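Long-range contact in D-alanyl-D-alanine carboxypeptidase DacD (Escherichia coli, PDB 5FSR), which removes the terminal D-alanine from the peptide stems of cell-wall peptidoglycan precursors, as a serine-type penicillin-binding carboxypeptidase: residues S29-L42 and E271-F283. Sequence-based numbering, arbitrary orientation.
Sequences SPQPPEIHAGSWVL and EARKLLRWGQQNF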
loop_
_atom_site.group_PDB
_atom_site.type_symbol
_atom_site.label_atom_id
_atom_site.label_comp_id
_atom_site.label_asym_id
_atom_site.label_seq_id
_atom_site.Cartn_x
_atom_site.Cartn_y
_atom_site.Cartn_z
ATOM N N SER A 29 9.694 23.043 2.353
ATOM C CA SER A 29 8.429 22.363 2.588
ATOM C C SER A 29 7.665 23.124 3.650
ATOM O O SER A 29 8.199 23.354 4.721
ATOM C CB SER A 29 8.664 20.949 3.062
ATOM O OG SER A 29 7.466 20.408 3.587
ATOM N N PRO A 30 6.408 23.501 3.375
ATOM C CA PRO A 30 5.623 24.160 4.442
ATOM C C PRO A 30 5.443 23.284 5.714
ATOM O O PRO A 30 5.770 22.101 5.719
ATOM C CB PRO A 30 4.279 24.459 3.767
ATOM C CG PRO A 30 4.172 23.481 2.638
ATOM C CD PRO A 30 5.567 23.079 2.236
ATOM N N GLN A 31 4.965 23.896 6.785
ATOM C CA GLN A 31 4.845 23.235 8.079
ATOM C C GLN A 31 3.783 22.156 8.009
ATOM O O GLN A 31 2.713 22.430 7.492
ATOM C CB GLN A 31 4.426 24.247 9.144
ATOM C CG GLN A 31 4.270 23.656 10.544
ATOM C CD GLN A 31 3.697 24.634 11.555
ATOM O OE1 GLN A 31 3.412 25.797 11.250
ATOM N NE2 GLN A 31 3.503 24.152 12.769
ATOM N N PRO A 32 4.061 20.949 8.543
ATOM C CA PRO A 32 3.036 19.854 8.511
ATOM C C PRO A 32 1.898 20.109 9.475
ATOM O O PRO A 32 2.106 20.767 10.490
ATOM C CB PRO A 32 3.794 18.613 8.978
ATOM C CG PRO A 32 5.238 19.024 9.145
ATOM C CD PRO A 32 5.285 20.522 9.247
ATOM N N PRO A 33 0.694 19.633 9.148
ATOM C CA PRO A 33 -0.380 19.722 10.146
ATOM C C PRO A 33 -0.109 18.780 11.326
ATOM O O PRO A 33 0.604 17.788 11.172
ATOM C CB PRO A 33 -1.638 19.318 9.359
ATOM C CG PRO A 33 -1.143 18.571 8.167
ATOM C CD PRO A 33 0.210 19.130 7.850
ATOM N N GLU A 34 -0.616 19.133 12.502
ATOM C CA GLU A 34 -0.515 18.272 13.677
ATOM C C GLU A 34 -1.380 17.051 13.395
ATOM O O GLU A 34 -2.450 17.175 12.791
ATOM C CB GLU A 34 -0.990 19.023 14.923
ATOM C CG GLU A 34 -0.848 18.265 16.240
ATOM C CD GLU A 34 -1.672 18.892 17.368
ATOM O OE1 GLU A 34 -1.922 20.121 17.325
ATOM O OE2 GLU A 34 -2.079 18.152 18.295
ATOM N N ILE A 35 -0.910 15.877 13.795
ATOM C CA ILE A 35 -1.584 14.604 13.464
ATOM C C ILE A 35 -1.878 13.865 14.751
ATOM O O ILE A 35 -0.952 13.525 15.499
ATOM C CB ILE A 35 -0.714 13.736 12.535
ATOM C CG1 ILE A 35 -0.413 14.486 11.222
ATOM C CG2 ILE A 35 -1.385 12.396 12.232
ATOM C CD1 ILE A 35 -1.612 14.790 10.339
ATOM N N HIS A 36 -3.168 13.631 15.001
ATOM C CA HIS A 36 -3.614 12.874 16.171
ATOM C C HIS A 36 -3.600 11.379 15.861
ATOM O O HIS A 36 -4.604 10.815 15.417
ATOM C CB HIS A 36 -5.017 13.312 16.605
ATOM C CG HIS A 36 -5.150 14.784 16.785
ATOM N ND1 HIS A 36 -4.547 15.469 17.819
ATOM C CD2 HIS A 36 -5.806 15.712 16.050
ATOM C CE1 HIS A 36 -4.836 16.754 17.723
ATOM N NE2 HIS A 36 -5.597 16.929 16.657
ATOM N N ALA A 37 -2.445 10.750 16.067
ATOM C CA ALA A 37 -2.295 9.266 15.956
ATOM C C ALA A 37 -0.945 8.813 16.496
ATOM O O ALA A 37 -0.067 9.613 16.761
ATOM C CB ALA A 37 -2.463 8.797 14.520
ATOM N N GLY A 38 -0.793 7.515 16.681
ATOM C CA GLY A 38 0.480 6.954 17.095
ATOM C C GLY A 38 1.596 7.206 16.078
ATOM O O GLY A 38 2.674 7.597 16.450
ATOM N N SER A 39 1.314 6.979 14.802
ATOM C CA SER A 39 2.291 6.993 13.729
ATOM C C SER A 39 1.640 7.373 12.425
ATOM O O SER A 39 0.428 7.184 12.264
ATOM C CB SER A 39 2.905 5.616 13.575
ATOM O OG SER A 39 3.543 5.265 14.781
ATOM N N TRP A 40 2.438 7.939 11.504
ATOM C CA TRP A 40 1.948 8.314 10.163
ATOM C C TRP A 40 3.047 8.509 9.107
ATOM O O TRP A 40 4.191 8.835 9.417
ATOM C CB TRP A 40 1.008 9.515 10.209
ATOM C CG TRP A 40 1.659 10.822 10.639
ATOM C CD1 TRP A 40 2.061 11.832 9.821
ATOM C CD2 TRP A 40 1.981 11.240 11.983
ATOM N NE1 TRP A 40 2.599 12.853 10.566
ATOM C CE2 TRP A 40 2.564 12.518 11.890
ATOM C CE3 TRP A 40 1.833 10.654 13.252
ATOM C CZ2 TRP A 40 2.994 13.231 13.016
ATOM C CZ3 TRP A 40 2.264 11.365 14.388
ATOM C CH2 TRP A 40 2.841 12.642 14.257
ATOM N N VAL A 41 2.657 8.264 7.863
ATOM C CA VAL A 41 3.478 8.430 6.693
ATOM C C VAL A 41 2.553 8.928 5.561
ATOM O O VAL A 41 1.500 8.334 5.314
ATOM C CB VAL A 41 4.143 7.090 6.318
ATOM C CG1 VAL A 41 4.813 7.159 4.940
ATOM C CG2 VAL A 41 5.166 6.716 7.369
ATOM N N LEU A 42 2.924 10.029 4.921
ATOM C CA LEU A 42 2.313 10.448 3.657
ATOM C C LEU A 42 3.412 10.342 2.621
ATOM O O LEU A 42 4.440 10.976 2.759
ATOM C CB LEU A 42 1.800 11.874 3.745
ATOM C CG LEU A 42 1.223 12.524 2.470
ATOM C CD1 LEU A 42 -0.020 11.836 1.904
ATOM C CD2 LEU A 42 0.939 13.981 2.777
ATOM N N GLU A 271 -7.877 12.150 9.920
ATOM C CA GLU A 271 -6.441 12.343 9.937
ATOM C C GLU A 271 -5.850 11.923 8.605
ATOM O O GLU A 271 -4.989 12.634 8.087
ATOM C CB GLU A 271 -5.758 11.567 11.064
ATOM C CG GLU A 271 -6.095 11.986 12.495
ATOM C CD GLU A 271 -6.173 13.495 12.730
ATOM O OE1 GLU A 271 -5.222 14.204 12.360
ATOM O OE2 GLU A 271 -7.181 13.962 13.311
ATOM N N ALA A 272 -6.331 10.802 8.040
ATOM C CA ALA A 272 -5.877 10.318 6.724
ATOM C C ALA A 272 -6.213 11.239 5.558
ATOM O O ALA A 272 -5.378 11.411 4.646
ATOM C CB ALA A 272 -6.427 8.927 6.428
ATOM N N ARG A 273 -7.433 11.781 5.572
ATOM C CA ARG A 273 -7.881 12.776 4.589
ATOM C C ARG A 273 -7.345 14.197 4.890
ATOM O O ARG A 273 -7.341 15.035 4.008
ATOM C CB ARG A 273 -9.418 12.792 4.517
ATOM C CG ARG A 273 -10.030 13.319 3.216
ATOM C CD ARG A 273 -11.491 13.718 3.453
ATOM N NE ARG A 273 -12.360 12.531 3.385
ATOM C CZ ARG A 273 -13.534 12.365 4.003
ATOM N NH1 ARG A 273 -14.040 13.285 4.815
ATOM N NH2 ARG A 273 -14.192 11.229 3.825
ATOM N N LYS A 274 -6.944 14.482 6.129
ATOM C CA LYS A 274 -6.191 15.715 6.445
ATOM C C LYS A 274 -4.765 15.625 5.851
ATOM O O LYS A 274 -4.239 16.615 5.368
ATOM C CB LYS A 274 -6.117 15.899 7.962
ATOM C CG LYS A 274 -5.333 17.089 8.476
ATOM C CD LYS A 274 -4.978 16.941 9.958
ATOM C CE LYS A 274 -6.186 16.987 10.877
ATOM N NZ LYS A 274 -5.756 16.939 12.304
ATOM N N LEU A 275 -4.153 14.443 5.902
ATOM C CA LEU A 275 -2.813 14.248 5.362
ATOM C C LEU A 275 -2.793 14.371 3.847
ATOM O O LEU A 275 -2.018 15.181 3.308
ATOM C CB LEU A 275 -2.234 12.895 5.754
ATOM C CG LEU A 275 -1.585 12.810 7.121
ATOM C CD1 LEU A 275 -1.152 11.364 7.368
ATOM C CD2 LEU A 275 -0.377 13.757 7.205
ATOM N N LEU A 276 -3.656 13.596 3.194
ATOM C CA LEU A 276 -3.844 13.598 1.737
ATOM C C LEU A 276 -4.316 14.927 1.146
ATOM O O LEU A 276 -3.988 15.265 0.017
ATOM C CB LEU A 276 -4.889 12.541 1.334
ATOM C CG LEU A 276 -4.495 11.085 1.450
ATOM C CD1 LEU A 276 -5.741 10.167 1.361
ATOM C CD2 LEU A 276 -3.470 10.750 0.384
ATOM N N ARG A 277 -5.143 15.639 1.880
ATOM C CA ARG A 277 -5.538 16.964 1.436
ATOM C C ARG A 277 -4.360 17.952 1.470
ATOM O O ARG A 277 -4.218 18.763 0.565
ATOM C CB ARG A 277 -6.694 17.507 2.270
ATOM C CG ARG A 277 -7.540 18.465 1.491
ATOM C CD ARG A 277 -8.451 17.677 0.571
ATOM N NE ARG A 277 -8.977 18.561 -0.477
ATOM C CZ ARG A 277 -8.346 18.933 -1.605
ATOM N NH1 ARG A 277 -7.144 18.462 -1.918
ATOM N NH2 ARG A 277 -8.944 19.785 -2.456
ATOM N N TRP A 278 -3.541 17.877 2.521
ATOM C CA TRP A 278 -2.360 18.747 2.676
ATOM C C TRP A 278 -1.322 18.347 1.636
ATOM O O TRP A 278 -0.636 19.192 1.097
ATOM C CB TRP A 278 -1.797 18.643 4.090
ATOM C CG TRP A 278 -0.524 19.401 4.350
ATOM C CD1 TRP A 278 -0.404 20.729 4.711
ATOM C CD2 TRP A 278 0.817 18.871 4.329
ATOM N NE1 TRP A 278 0.918 21.044 4.879
ATOM C CE2 TRP A 278 1.689 19.933 4.656
ATOM C CE3 TRP A 278 1.359 17.616 4.049
ATOM C CZ2 TRP A 278 3.077 19.767 4.730
ATOM C CZ3 TRP A 278 2.743 17.453 4.107
ATOM C CH2 TRP A 278 3.579 18.508 4.457
ATOM N N GLY A 279 -1.241 17.055 1.337
ATOM C CA GLY A 279 -0.407 16.601 0.256
ATOM C C GLY A 279 -0.831 17.188 -1.067
ATOM O O GLY A 279 0.007 17.704 -1.815
ATOM N N GLN A 280 -2.134 17.141 -1.339
ATOM C CA GLN A 280 -2.689 17.443 -2.675
ATOM C C GLN A 280 -2.624 18.913 -3.044
ATOM O O GLN A 280 -2.384 19.234 -4.200
ATOM C CB GLN A 280 -4.149 16.922 -2.849
ATOM C CG GLN A 280 -4.188 15.549 -3.498
ATOM C CD GLN A 280 -5.559 14.864 -3.475
ATOM O OE1 GLN A 280 -6.606 15.508 -3.601
ATOM N NE2 GLN A 280 -5.546 13.518 -3.341
ATOM N N GLN A 281 -2.856 19.779 -2.058
ATOM C CA GLN A 281 -2.942 21.219 -2.263
ATOM C C GLN A 281 -1.591 21.948 -2.295
ATOM O O GLN A 281 -1.453 22.939 -3.002
ATOM C CB GLN A 281 -3.795 21.823 -1.166
ATOM C CG GLN A 281 -5.222 21.317 -1.161
ATOM C CD GLN A 281 -5.969 21.814 0.050
ATOM O OE1 GLN A 281 -5.767 21.306 1.148
ATOM N NE2 GLN A 281 -6.813 22.814 -0.135
ATOM N N ASN A 282 -0.622 21.433 -1.534
ATOM C CA ASN A 282 0.647 22.112 -1.262
ATOM C C ASN A 282 1.910 21.613 -1.997
ATOM O O ASN A 282 2.936 22.296 -1.982
ATOM C CB ASN A 282 0.881 22.109 0.259
ATOM C CG ASN A 282 -0.176 22.912 1.001
ATOM O OD1 ASN A 282 -0.425 24.074 0.650
ATOM N ND2 ASN A 282 -0.817 22.305 2.005
ATOM N N PHE A 283 1.814 20.439 -2.615
ATOM C CA PHE A 283 2.893 19.800 -3.340
ATOM C C PHE A 283 2.430 19.328 -4.730
ATOM O O PHE A 283 1.229 19.154 -4.998
ATOM C CB PHE A 283 3.420 18.574 -2.566
ATOM C CG PHE A 283 3.927 18.879 -1.178
ATOM C CD1 PHE A 283 3.049 19.082 -0.138
ATOM C CD2 PHE A 283 5.298 18.934 -0.913
ATOM C CE1 PHE A 283 3.518 19.351 1.142
ATOM C CE2 PHE A 283 5.775 19.197 0.367
ATOM C CZ PHE A 283 4.881 19.405 1.400
HETATM O O HOH W 1 1.307 23.860 5.542
#
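Pro33 sets its CD corner, tilted, on the indole of Trp278, a CH-pi contact 3.4 Å from the five-membered ring centroid. Pro32 CA comes near Trp278 CZ2, while Phe283 CE1 backs the face opposite Pro33. With CG anti to the backbone N (chi1 175°), the indole reaches from helix 265-282 to the proline-rich 29-33. A water bridges the two, accepting from Trp278 NE1 at 2.9 Å and donating to Gln31 O. Just past the helix end, Pro30 CD meets Phe283 CZ at 3.8 Å.

In the middle the helix packs through leucines. Ile35 CD1 meets Leu275 CD2 at 3.5 Å, the side chains crossing nearly at right angles. Leu42 pushes CD2 against Leu275 O, Gly279 CA and the indole edge; its CD1 meets Leu276 CD2.

Polar contacts gather at the other end. Lys274 NZ meets the syn lone pair of Glu271 OE1 in a salt bridge within the helix (2.8 Å). Weak hydrogen bonds run from Lys274 NZ to Glu34 O and from His36 N to Glu271 OE1.

Packing of the catalytic domain's last helix on one face of the five-stranded antiparallel sheet is typical of the transpeptidase (serine beta-lactamase-like) fold of penicillin-binding proteins.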